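Local coordinates for UDP-N-Acetylenolpyruvylglucosamine Reductase (PDB 2GQT), which uses bound FAD in cell wall formation, probably reducing UDP-N-acetylenolpyruvylglucosamine to UDP-N-acetylmuramate with NADPH, at residues V28-L34 / G67-T71; A127-V133 / V162-K168; V223-I228 / D246-L250. One frame throughout, in Å; residues are numbered along the deposited sequence.

Contact 1: residues V28-L34 / G67-T71; sequences VETREEL and GEFQT
The ring of F69 slides in under the start of helix 31-37, and its leading corner carries most of the apolar contact. CE1 of F69 lies 3.6 Å from CG1 of V28, while the carbonyl O of T30 meets the same corner at the ring edge, in its plane; CZ reaches CD2 of L34 at 4.2 Å. One face of the ring is roofed by CG of its neighbour E68. The backbone N of E68 donates to the carbonyl O of E29 over 3.0 Å, and its OE2 lies 3.3 Å from CG of R31, although its salt bridge goes to R164.

Behind this first shell stands a capped helix start, which shares the FAD-binding domain with the loop. T30 is the N-cap: chi1 of 69° turns OG1 back to accept from N of E33 at 3.0 Å, and OE2 of E33 separately accepts from N of E29, one residue before the cap. At G67 (phi 55°) a CB would run into that of E29, which packs directly on the glycine backbone. Strand 61-65 pairs with V28, L34 and F69 both touch T163 of strand 161-171, and F139 of strand 138-142 touches R31 and L34.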
loop_
_atom_site.group_PDB
_atom_site.type_symbol
_atom_site.label_atom_id
_atom_site.label_comp_id
_atom_site.label_asym_id
_atom_site.label_seq_id
_atom_site.Cartn_x
_atom_site.Cartn_y
_atom_site.Cartn_z
ATOM N N VAL A 28 2.646 -17.219 -4.897
ATOM C CA VAL A 28 3.632 -18.012 -4.160
ATOM C C VAL A 28 3.082 -18.378 -2.785
ATOM O O VAL A 28 2.613 -17.504 -2.067
ATOM C CB VAL A 28 4.947 -17.185 -3.985
ATOM C CG1 VAL A 28 5.862 -17.810 -2.941
ATOM C CG2 VAL A 28 5.668 -17.037 -5.325
ATOM N N GLU A 29 3.166 -19.656 -2.414
ATOM C CA GLU A 29 2.655 -20.117 -1.122
ATOM C C GLU A 29 3.719 -20.634 -0.159
ATOM O O GLU A 29 3.437 -20.833 1.023
ATOM C CB GLU A 29 1.609 -21.210 -1.330
ATOM C CG GLU A 29 0.330 -20.718 -1.980
ATOM C CD GLU A 29 -0.748 -21.784 -2.027
ATOM O OE1 GLU A 29 -0.420 -22.981 -1.888
ATOM O OE2 GLU A 29 -1.925 -21.421 -2.212
ATOM N N THR A 30 4.929 -20.854 -0.660
ATOM C CA THR A 30 5.990 -21.476 0.130
ATOM C C THR A 30 7.333 -20.809 -0.131
ATOM O O THR A 30 7.515 -20.113 -1.131
ATOM C CB THR A 30 6.154 -22.982 -0.193
ATOM O OG1 THR A 30 6.680 -23.128 -1.516
ATOM C CG2 THR A 30 4.824 -23.728 -0.086
ATOM N N ARG A 31 8.287 -21.061 0.757
ATOM C CA ARG A 31 9.629 -20.512 0.591
ATOM C C ARG A 31 10.270 -21.028 -0.697
ATOM O O ARG A 31 10.917 -20.270 -1.420
ATOM C CB ARG A 31 10.508 -20.823 1.805
ATOM C CG ARG A 31 9.983 -20.267 3.131
ATOM C CD ARG A 31 11.077 -20.223 4.187
ATOM N NE ARG A 31 12.089 -21.249 3.945
ATOM C CZ ARG A 31 13.305 -21.263 4.480
ATOM N NH1 ARG A 31 13.696 -20.306 5.314
ATOM N NH2 ARG A 31 14.136 -22.246 4.171
ATOM N N GLU A 32 10.062 -22.312 -0.997
ATOM C CA GLU A 32 10.587 -22.905 -2.230
ATOM C C GLU A 32 9.953 -22.317 -3.490
ATOM O O GLU A 32 10.637 -22.094 -4.488
ATOM C CB GLU A 32 10.462 -24.436 -2.212
ATOM C CG GLU A 32 11.446 -25.128 -1.272
ATOM C CD GLU A 32 12.892 -24.744 -1.555
ATOM O OE1 GLU A 32 13.321 -24.827 -2.728
ATOM O OE2 GLU A 32 13.597 -24.351 -0.603
ATOM N N GLU A 33 8.650 -22.050 -3.436
ATOM C CA GLU A 33 7.964 -21.405 -4.548
ATOM C C GLU A 33 8.476 -19.974 -4.747
ATOM O O GLU A 33 8.651 -19.536 -5.878
ATOM C CB GLU A 33 6.443 -21.439 -4.352
ATOM C CG GLU A 33 5.825 -22.830 -4.592
ATOM C CD GLU A 33 4.338 -22.900 -4.272
ATOM O OE1 GLU A 33 3.761 -24.011 -4.312
ATOM O OE2 GLU A 33 3.734 -21.852 -3.978
ATOM N N LEU A 34 8.743 -19.264 -3.650
ATOM C CA LEU A 34 9.338 -17.919 -3.737
ATOM C C LEU A 34 10.724 -17.942 -4.388
ATOM O O LEU A 34 11.023 -17.099 -5.235
ATOM C CB LEU A 34 9.409 -17.245 -2.365
ATOM C CG LEU A 34 9.848 -15.774 -2.398
ATOM C CD1 LEU A 34 8.931 -14.929 -3.283
ATOM C CD2 LEU A 34 9.917 -15.210 -1.000
ATOM N N GLY A 67 -0.506 -18.360 0.884
ATOM C CA GLY A 67 -0.114 -19.554 1.637
ATOM C C GLY A 67 0.511 -19.208 2.974
ATOM O O GLY A 67 -0.072 -18.475 3.767
ATOM N N GLU A 68 1.714 -19.713 3.223
ATOM C CA GLU A 68 2.381 -19.476 4.501
ATOM C C GLU A 68 2.635 -17.986 4.757
ATOM O O GLU A 68 2.762 -17.555 5.911
ATOM C CB GLU A 68 3.689 -20.260 4.587
ATOM C CG GLU A 68 4.824 -19.702 3.743
ATOM C CD GLU A 68 6.135 -20.404 4.005
ATOM O OE1 GLU A 68 6.261 -21.579 3.613
ATOM O OE2 GLU A 68 7.045 -19.772 4.581
ATOM N N PHE A 69 2.674 -17.196 3.685
ATOM C CA PHE A 69 2.919 -15.755 3.807
ATOM C C PHE A 69 1.677 -14.968 4.230
ATOM O O PHE A 69 1.766 -13.770 4.447
ATOM C CB PHE A 69 3.526 -15.200 2.517
ATOM C CG PHE A 69 4.789 -15.898 2.103
ATOM C CD1 PHE A 69 4.786 -16.766 1.022
ATOM C CD2 PHE A 69 5.970 -15.717 2.815
ATOM C CE1 PHE A 69 5.949 -17.432 0.637
ATOM C CE2 PHE A 69 7.136 -16.382 2.439
ATOM C CZ PHE A 69 7.117 -17.245 1.356
ATOM N N GLN A 70 0.526 -15.644 4.349
ATOM C CA GLN A 70 -0.729 -15.019 4.795
ATOM C C GLN A 70 -1.145 -15.491 6.198
ATOM O O GLN A 70 -2.196 -15.106 6.725
ATOM C CB GLN A 70 -1.859 -15.325 3.804
ATOM C CG GLN A 70 -2.001 -14.427 2.596
ATOM C CD GLN A 70 -3.172 -14.861 1.732
ATOM O OE1 GLN A 70 -4.132 -14.115 1.529
ATOM N NE2 GLN A 70 -3.115 -16.095 1.254
ATOM N N THR A 71 -0.347 -16.345 6.811
ATOM C CA THR A 71 -0.650 -16.737 8.174
ATOM C C THR A 71 0.054 -15.801 9.159
ATOM O O THR A 71 1.062 -15.158 8.820
ATOM C CB THR A 71 -0.295 -18.197 8.452
ATOM O OG1 THR A 71 1.107 -18.357 8.328
ATOM C CG2 THR A 71 -0.978 -19.127 7.460
#

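Contact 2: residues A127-V133 / V162-K168; sequences ALEAVEV and VTRVRLK. With FAD (flavin-adenine dinucleotide), chain C.
E132 and R164 face each other as a hydrogen-bonded pair in the antiparallel strands 130-133 and 162-167. With CG of E132 anti to the backbone N (chi1 -174°), its chain runs out extended beside the arginine. CB of E132 passes 3.5 Å from OG1 of T163, CG comes to 3.3 Å from that same hydroxyl, CD stays near it at 3.4 Å, and OE2 takes two bonds. OG1 of T163 donates to the anti lone pair of E132 OE2 at 2.7 Å, and NH1 of R164 reaches the syn lone pair of OE2 at 2.7 Å in a salt bridge bent to 138° at the hydrogen. OE2 lies at the guanidinium edge, near its plane, the carboxylate turned nearly perpendicular. A glutamine in place of E132 lacks the charge, and NH1 of R164 would probably be left without its salt-bridge mate, the arginine keeping E68 at NH2.

The other sheet face is apolar: V131 meets V162 through their CG1 atoms, and CD2 of L128 packs on CB of V165. At a classic beta bulge, N of E129 and, weakly, N of A130 both point to the carbonyl O of R166. V162 also pairs with the adenine of FAD, its N donating to N1A (2.9 Å) and its O accepting from N6A. Helix 109-114 covers this apolar face through V113, while strands 77-79 and 138-142 flank the pair in the antiparallel sheet.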
loop_
_atom_site.group_PDB
_atom_site.type_symbol
_atom_site.label_atom_id
_atom_site.label_comp_id
_atom_site.label_asym_id
_atom_site.label_seq_id
_atom_site.Cartn_x
_atom_site.Cartn_y
_atom_site.Cartn_z
ATOM N N ALA A 127 5.717 0.148 14.533
ATOM C CA ALA A 127 5.069 -1.085 14.985
ATOM C C ALA A 127 5.866 -2.344 14.676
ATOM O O ALA A 127 5.352 -3.451 14.815
ATOM C CB ALA A 127 3.659 -1.199 14.391
ATOM N N LEU A 128 7.123 -2.177 14.266
ATOM C CA LEU A 128 7.953 -3.310 13.879
ATOM C C LEU A 128 9.015 -3.637 14.909
ATOM O O LEU A 128 9.661 -2.729 15.441
ATOM C CB LEU A 128 8.631 -3.038 12.528
ATOM C CG LEU A 128 7.710 -2.920 11.304
ATOM C CD1 LEU A 128 8.507 -2.470 10.095
ATOM C CD2 LEU A 128 6.972 -4.231 11.022
ATOM N N GLU A 129 9.199 -4.930 15.173
ATOM C CA GLU A 129 10.344 -5.435 15.944
ATOM C C GLU A 129 11.391 -6.106 15.061
ATOM O O GLU A 129 12.591 -6.005 15.333
ATOM C CB GLU A 129 9.892 -6.441 17.006
ATOM C CG GLU A 129 9.243 -5.815 18.226
ATOM C CD GLU A 129 8.775 -6.830 19.261
ATOM O OE1 GLU A 129 8.453 -6.390 20.380
ATOM O OE2 GLU A 129 8.708 -8.044 18.961
ATOM N N ALA A 130 10.940 -6.799 14.019
ATOM C CA ALA A 130 11.826 -7.497 13.101
ATOM C C ALA A 130 11.139 -7.659 11.765
ATOM O O ALA A 130 9.906 -7.698 11.693
ATOM C CB ALA A 130 12.231 -8.855 13.654
ATOM N N VAL A 131 11.938 -7.768 10.709
ATOM C CA VAL A 131 11.437 -7.909 9.349
ATOM C C VAL A 131 12.284 -8.942 8.618
ATOM O O VAL A 131 13.515 -8.795 8.524
ATOM C CB VAL A 131 11.506 -6.572 8.574
ATOM C CG1 VAL A 131 10.940 -6.734 7.167
ATOM C CG2 VAL A 131 10.764 -5.464 9.325
ATOM N N GLU A 132 11.633 -9.975 8.092
ATOM C CA GLU A 132 12.307 -10.939 7.229
ATOM C C GLU A 132 12.212 -10.435 5.796
ATOM O O GLU A 132 11.122 -10.088 5.326
ATOM C CB GLU A 132 11.689 -12.329 7.351
ATOM C CG GLU A 132 12.449 -13.396 6.589
ATOM C CD GLU A 132 11.781 -14.748 6.680
ATOM O OE1 GLU A 132 12.295 -15.630 7.402
ATOM O OE2 GLU A 132 10.739 -14.923 6.031
ATOM N N VAL A 133 13.358 -10.369 5.119
ATOM C CA VAL A 133 13.428 -9.919 3.731
ATOM C C VAL A 133 14.160 -10.980 2.909
ATOM O O VAL A 133 15.237 -11.444 3.298
ATOM C CB VAL A 133 14.165 -8.564 3.593
ATOM C CG1 VAL A 133 14.194 -8.104 2.138
ATOM C CG2 VAL A 133 13.529 -7.498 4.462
ATOM N N VAL A 162 9.709 -8.327 1.316
ATOM C CA VAL A 162 9.318 -8.524 2.709
ATOM C C VAL A 162 8.418 -9.757 2.772
ATOM O O VAL A 162 7.429 -9.840 2.047
ATOM C CB VAL A 162 8.580 -7.297 3.250
ATOM C CG1 VAL A 162 8.118 -7.523 4.692
ATOM C CG2 VAL A 162 9.466 -6.055 3.136
ATOM N N THR A 163 8.793 -10.722 3.604
ATOM C CA THR A 163 8.073 -11.993 3.661
ATOM C C THR A 163 7.318 -12.207 4.972
ATOM O O THR A 163 6.313 -12.924 4.988
ATOM C CB THR A 163 9.024 -13.176 3.432
ATOM O OG1 THR A 163 10.175 -13.021 4.271
ATOM C CG2 THR A 163 9.466 -13.209 1.984
ATOM N N ARG A 164 7.775 -11.558 6.041
ATOM C CA ARG A 164 7.271 -11.817 7.386
ATOM C C ARG A 164 7.766 -10.716 8.313
ATOM O O ARG A 164 8.864 -10.212 8.111
ATOM C CB ARG A 164 7.923 -13.122 7.856
ATOM C CG ARG A 164 7.112 -14.094 8.623
ATOM C CD ARG A 164 7.876 -15.410 8.556
ATOM N NE ARG A 164 7.122 -16.344 7.745
ATOM C CZ ARG A 164 7.510 -16.932 6.616
ATOM N NH1 ARG A 164 8.714 -16.748 6.086
ATOM N NH2 ARG A 164 6.661 -17.752 6.023
ATOM N N VAL A 165 6.993 -10.373 9.337
ATOM C CA VAL A 165 7.424 -9.398 10.335
ATOM C C VAL A 165 7.088 -9.864 11.750
ATOM O O VAL A 165 6.232 -10.735 11.938
ATOM C CB VAL A 165 6.801 -7.986 10.104
ATOM C CG1 VAL A 165 7.067 -7.478 8.696
ATOM C CG2 VAL A 165 5.305 -7.969 10.416
ATOM N N ARG A 166 7.742 -9.248 12.727
ATOM C CA ARG A 166 7.331 -9.310 14.116
ATOM C C ARG A 166 6.880 -7.917 14.478
ATOM O O ARG A 166 7.552 -6.942 14.155
ATOM C CB ARG A 166 8.480 -9.733 15.028
ATOM C CG ARG A 166 9.078 -11.088 14.724
ATOM C CD ARG A 166 10.021 -11.485 15.830
ATOM N NE ARG A 166 9.279 -11.551 17.086
ATOM C CZ ARG A 166 8.826 -12.674 17.650
ATOM N NH1 ARG A 166 9.105 -13.849 17.110
ATOM N NH2 ARG A 166 8.126 -12.614 18.778
ATOM N N LEU A 167 5.749 -7.833 15.164
ATOM C CA LEU A 167 5.157 -6.562 15.541
ATOM C C LEU A 167 5.549 -6.149 16.952
ATOM O O LEU A 167 5.805 -6.999 17.819
ATOM C CB LEU A 167 3.630 -6.627 15.402
ATOM C CG LEU A 167 3.069 -6.954 14.016
ATOM C CD1 LEU A 167 1.558 -7.135 14.092
ATOM C CD2 LEU A 167 3.409 -5.889 12.986
ATOM N N LYS A 168 5.578 -4.840 17.175
ATOM C CA LYS A 168 5.858 -4.265 18.479
ATOM C C LYS A 168 4.535 -3.800 19.073
ATOM O O LYS A 168 3.999 -2.764 18.674
ATOM C CB LYS A 168 6.829 -3.091 18.326
ATOM C CG LYS A 168 7.271 -2.472 19.637
ATOM C CD LYS A 168 8.116 -1.234 19.390
ATOM C CE LYS A 168 8.489 -0.547 20.686
ATOM N NZ LYS A 168 9.345 0.640 20.429
HETATM P PA FAD C . 1.031 -2.104 -3.394
HETATM O O1A FAD C . 0.282 -0.916 -3.832
HETATM O O2A FAD C . 0.649 -3.448 -3.881
HETATM O O5B FAD C . 2.582 -1.927 -3.681
HETATM C C5B FAD C . 3.233 -0.711 -3.297
HETATM C C4B FAD C . 4.734 -0.896 -3.335
HETATM O O4B FAD C . 5.102 -1.869 -2.335
HETATM C C3B FAD C . 5.273 -1.427 -4.671
HETATM O O3B FAD C . 6.585 -0.893 -4.853
HETATM C C2B FAD C . 5.342 -2.928 -4.420
HETATM O O2B FAD C . 6.302 -3.571 -5.258
HETATM C C1B FAD C . 5.815 -2.953 -2.982
HETATM N N9A FAD C . 5.518 -4.194 -2.236
HETATM C C8A FAD C . 4.305 -4.719 -1.997
HETATM N N7A FAD C . 4.449 -5.828 -1.268
HETATM C C5A FAD C . 5.753 -5.994 -1.018
HETATM C C6A FAD C . 6.517 -6.954 -0.343
HETATM N N6A FAD C . 5.973 -8.002 0.290
HETATM N N1A FAD C . 7.855 -6.798 -0.308
HETATM C C2A FAD C . 8.451 -5.766 -0.923
HETATM N N3A FAD C . 7.775 -4.836 -1.591
HETATM C C4A FAD C . 6.433 -4.952 -1.645
HETATM N N1 FAD C . -0.780 5.258 2.678
HETATM C C2 FAD C . -0.304 5.800 3.853
HETATM O O2 FAD C . 0.899 5.819 4.070
HETATM N N3 FAD C . -1.191 6.349 4.775
HETATM C C4 FAD C . -2.563 6.346 4.559
HETATM O O4 FAD C . -3.320 6.833 5.406
HETATM C C4X FAD C . -3.036 5.787 3.373
HETATM N N5 FAD C . -4.404 5.773 3.111
HETATM C C5X FAD C . -4.873 5.149 1.947
HETATM C C6 FAD C . -6.249 5.079 1.726
HETATM C C7 FAD C . -6.754 4.456 0.589
HETATM C C7M FAD C . -8.270 4.380 0.374
HETATM C C8 FAD C . -5.863 3.906 -0.340
HETATM C C8M FAD C . -6.399 3.220 -1.604
HETATM C C9 FAD C . -4.489 3.985 -0.122
HETATM C C9A FAD C . -3.978 4.604 1.018
HETATM N N10 FAD C . -2.595 4.689 1.251
HETATM C C10 FAD C . -2.141 5.250 2.442
HETATM C "C1'" FAD C . -1.596 4.221 0.254
HETATM C "C2'" FAD C . -1.300 2.718 0.381
HETATM O "O2'" FAD C . -2.353 2.046 1.100
HETATM C "C3'" FAD C . 0.024 2.442 1.096
HETATM O "O3'" FAD C . 1.107 3.006 0.345
HETATM C "C4'" FAD C . 0.246 0.941 1.322
HETATM O "O4'" FAD C . 1.374 0.756 2.180
HETATM C "C5'" FAD C . 0.465 0.155 0.032
HETATM O "O5'" FAD C . 0.450 -1.229 0.383
HETATM P P FAD C . -0.054 -2.305 -0.683
HETATM O O1P FAD C . 0.096 -3.626 -0.044
HETATM O O2P FAD C . -1.356 -1.924 -1.271
HETATM O O3P FAD C . 1.115 -2.144 -1.772
HETATM O O HOH W 1 6.648 -9.966 18.447
HETATM O O HOH W 2 10.676 -9.860 18.586
HETATM O O HOH W 3 8.012 -9.874 20.948
#

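Contact 3: residues V223-I228 / D246-L250; sequences VGDAMI and DVLEL
Strand 226-228 runs in roughly the same direction as the helical segment 246-250, 29° apart, the axes coming no closer than 8.0 Å, and no direct hydrogen bond crosses between them. Side chains fill that distance, and L250 and V223 carry most of the contact. With CG of L250 anti to the backbone N (chi1 -170°), its isobutyl end leans over the strand, and CD2 rests 3.5 Å from the backbone N of I228. The same methyl of L250 lies 3.7 Å from CG1 of I228, the two side chains crossing at a slant, while CD1 of L250 meets both CG1 and CD1 of the isoleucine. Two residues back, nearer the turn, the short side chain of A226 lets the helix backbone come close, its CB lying 3.9 Å from N of V247 and 4.0 Å from CG2 of the same valine.

These pairs belong to a beta hairpin laid against a helix: a type II' turn from V223 to A226, closed by hydrogen bonds between V223 and A226 in both directions, joins strands 222-223 and 226-228, and strand 236-238 completes the small antiparallel sheet. Glycine suits the turn's second position, where G224 has a phi of 62° and a CB would crowd CG of D246.

V223 meets the helix through its two methyls. Its CG1 lies 3.6 Å from CD of E249, the valine and glutamate side chains meeting at about a right angle. D246 brings CB to 3.3 Å from the carbonyl O of V223. Its OD2 accepts from N of R243 and from a water, which in turn accepts from N of D225, so a single bridging water ties the turn backbone to the helix.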
loop_
_atom_site.group_PDB
_atom_site.type_symbol
_atom_site.label_atom_id
_atom_site.label_comp_id
_atom_site.label_asym_id
_atom_site.label_seq_id
_atom_site.Cartn_x
_atom_site.Cartn_y
_atom_site.Cartn_z
ATOM N N VAL A 223 -11.293 13.594 -16.799
ATOM C CA VAL A 223 -10.775 13.098 -18.077
ATOM C C VAL A 223 -11.325 11.683 -18.243
ATOM O O VAL A 223 -10.931 10.764 -17.521
ATOM C CB VAL A 223 -9.222 13.103 -18.139
ATOM C CG1 VAL A 223 -8.738 12.564 -19.490
ATOM C CG2 VAL A 223 -8.668 14.511 -17.887
ATOM N N GLY A 224 -12.257 11.513 -19.176
ATOM C CA GLY A 224 -12.923 10.228 -19.373
ATOM C C GLY A 224 -13.685 9.820 -18.126
ATOM O O GLY A 224 -14.595 10.522 -17.698
ATOM N N ASP A 225 -13.299 8.693 -17.531
ATOM C CA ASP A 225 -13.892 8.229 -16.270
ATOM C C ASP A 225 -13.008 8.506 -15.035
ATOM O O ASP A 225 -13.325 8.060 -13.930
ATOM C CB ASP A 225 -14.247 6.735 -16.353
ATOM C CG ASP A 225 -15.600 6.468 -17.018
ATOM O OD1 ASP A 225 -16.309 7.423 -17.415
ATOM O OD2 ASP A 225 -15.958 5.277 -17.142
ATOM N N ALA A 226 -11.898 9.218 -15.226
ATOM C CA ALA A 226 -11.044 9.656 -14.122
ATOM C C ALA A 226 -11.492 11.042 -13.663
ATOM O O ALA A 226 -11.707 11.929 -14.491
ATOM C CB ALA A 226 -9.589 9.678 -14.555
ATOM N N MET A 227 -11.664 11.231 -12.361
ATOM C CA MET A 227 -12.119 12.527 -11.867
ATOM C C MET A 227 -11.451 12.870 -10.553
ATOM O O MET A 227 -11.241 11.988 -9.728
ATOM C CB MET A 227 -13.646 12.536 -11.695
ATOM C CG MET A 227 -14.212 13.912 -11.367
ATOM S SD MET A 227 -15.987 13.949 -11.158
ATOM C CE MET A 227 -16.133 13.097 -9.601
ATOM N N ILE A 228 -11.101 14.141 -10.358
ATOM C CA ILE A 228 -10.703 14.618 -9.039
ATOM C C ILE A 228 -11.948 14.604 -8.153
ATOM O O ILE A 228 -12.957 15.256 -8.466
ATOM C CB ILE A 228 -10.065 16.019 -9.091
ATOM C CG1 ILE A 228 -8.828 15.998 -9.995
ATOM C CG2 ILE A 228 -9.699 16.480 -7.688
ATOM C CD1 ILE A 228 -8.110 17.329 -10.146
ATOM N N ASP A 246 -6.051 8.252 -18.868
ATOM C CA ASP A 246 -6.945 9.300 -18.372
ATOM C C ASP A 246 -6.490 9.813 -17.016
ATOM O O ASP A 246 -6.493 11.016 -16.770
ATOM C CB ASP A 246 -8.369 8.775 -18.224
ATOM C CG ASP A 246 -8.911 8.196 -19.500
ATOM O OD1 ASP A 246 -8.777 8.861 -20.546
ATOM O OD2 ASP A 246 -9.482 7.082 -19.448
ATOM N N VAL A 247 -6.120 8.887 -16.135
ATOM C CA VAL A 247 -5.589 9.245 -14.826
ATOM C C VAL A 247 -4.324 10.101 -14.981
ATOM O O VAL A 247 -4.208 11.143 -14.331
ATOM C CB VAL A 247 -5.304 7.992 -13.971
ATOM C CG1 VAL A 247 -4.660 8.398 -12.655
ATOM C CG2 VAL A 247 -6.586 7.206 -13.739
ATOM N N LEU A 248 -3.390 9.676 -15.835
ATOM C CA LEU A 248 -2.149 10.444 -16.058
ATOM C C LEU A 248 -2.421 11.834 -16.618
ATOM O O LEU A 248 -1.771 12.801 -16.231
ATOM C CB LEU A 248 -1.180 9.708 -16.988
ATOM C CG LEU A 248 -0.407 8.498 -16.447
ATOM C CD1 LEU A 248 0.305 7.817 -17.602
ATOM C CD2 LEU A 248 0.583 8.870 -15.341
ATOM N N GLU A 249 -3.388 11.930 -17.521
ATOM C CA GLU A 249 -3.763 13.233 -18.060
ATOM C C GLU A 249 -4.279 14.160 -16.961
ATOM O O GLU A 249 -3.910 15.331 -16.902
ATOM C CB GLU A 249 -4.804 13.080 -19.158
ATOM C CG GLU A 249 -5.048 14.370 -19.918
ATOM C CD GLU A 249 -5.930 14.186 -21.128
ATOM O OE1 GLU A 249 -6.647 15.143 -21.485
ATOM O OE2 GLU A 249 -5.915 13.087 -21.719
ATOM N N LEU A 250 -5.119 13.632 -16.079
ATOM C CA LEU A 250 -5.607 14.406 -14.954
ATOM C C LEU A 250 -4.482 14.834 -14.012
ATOM O O LEU A 250 -4.470 15.969 -13.531
ATOM C CB LEU A 250 -6.660 13.604 -14.209
ATOM C CG LEU A 250 -7.457 14.315 -13.132
ATOM C CD1 LEU A 250 -8.122 15.592 -13.662
ATOM C CD2 LEU A 250 -8.482 13.352 -12.568
HETATM O O HOH W 4 -11.892 6.881 -19.013
#

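Overall arrangement
Contacts 1 and 2 form one continuous patch, their centres 16 Å apart. OE2 of E68 in contact 1 reaches NH2 of R164 in contact 2 at 2.5 Å, a salt bridge that completes a chain of charges from E68 through R164 to E132. Beside it, CD2 of L34 packs on CG2 of T163 at 3.6 Å. Contact 2 alone includes a residue of the FAD pocket, V162; the side chain of F69 in contact 1 is about 8 Å from the FAD. Contact 3 stands apart, its centre 37 Å from each of the others and across the chain's centre. Its I228 lies about 11 Å, side chain to side chain, from C199, the probable proton donor, and L128 of contact 2 lies similarly far from active-site R152.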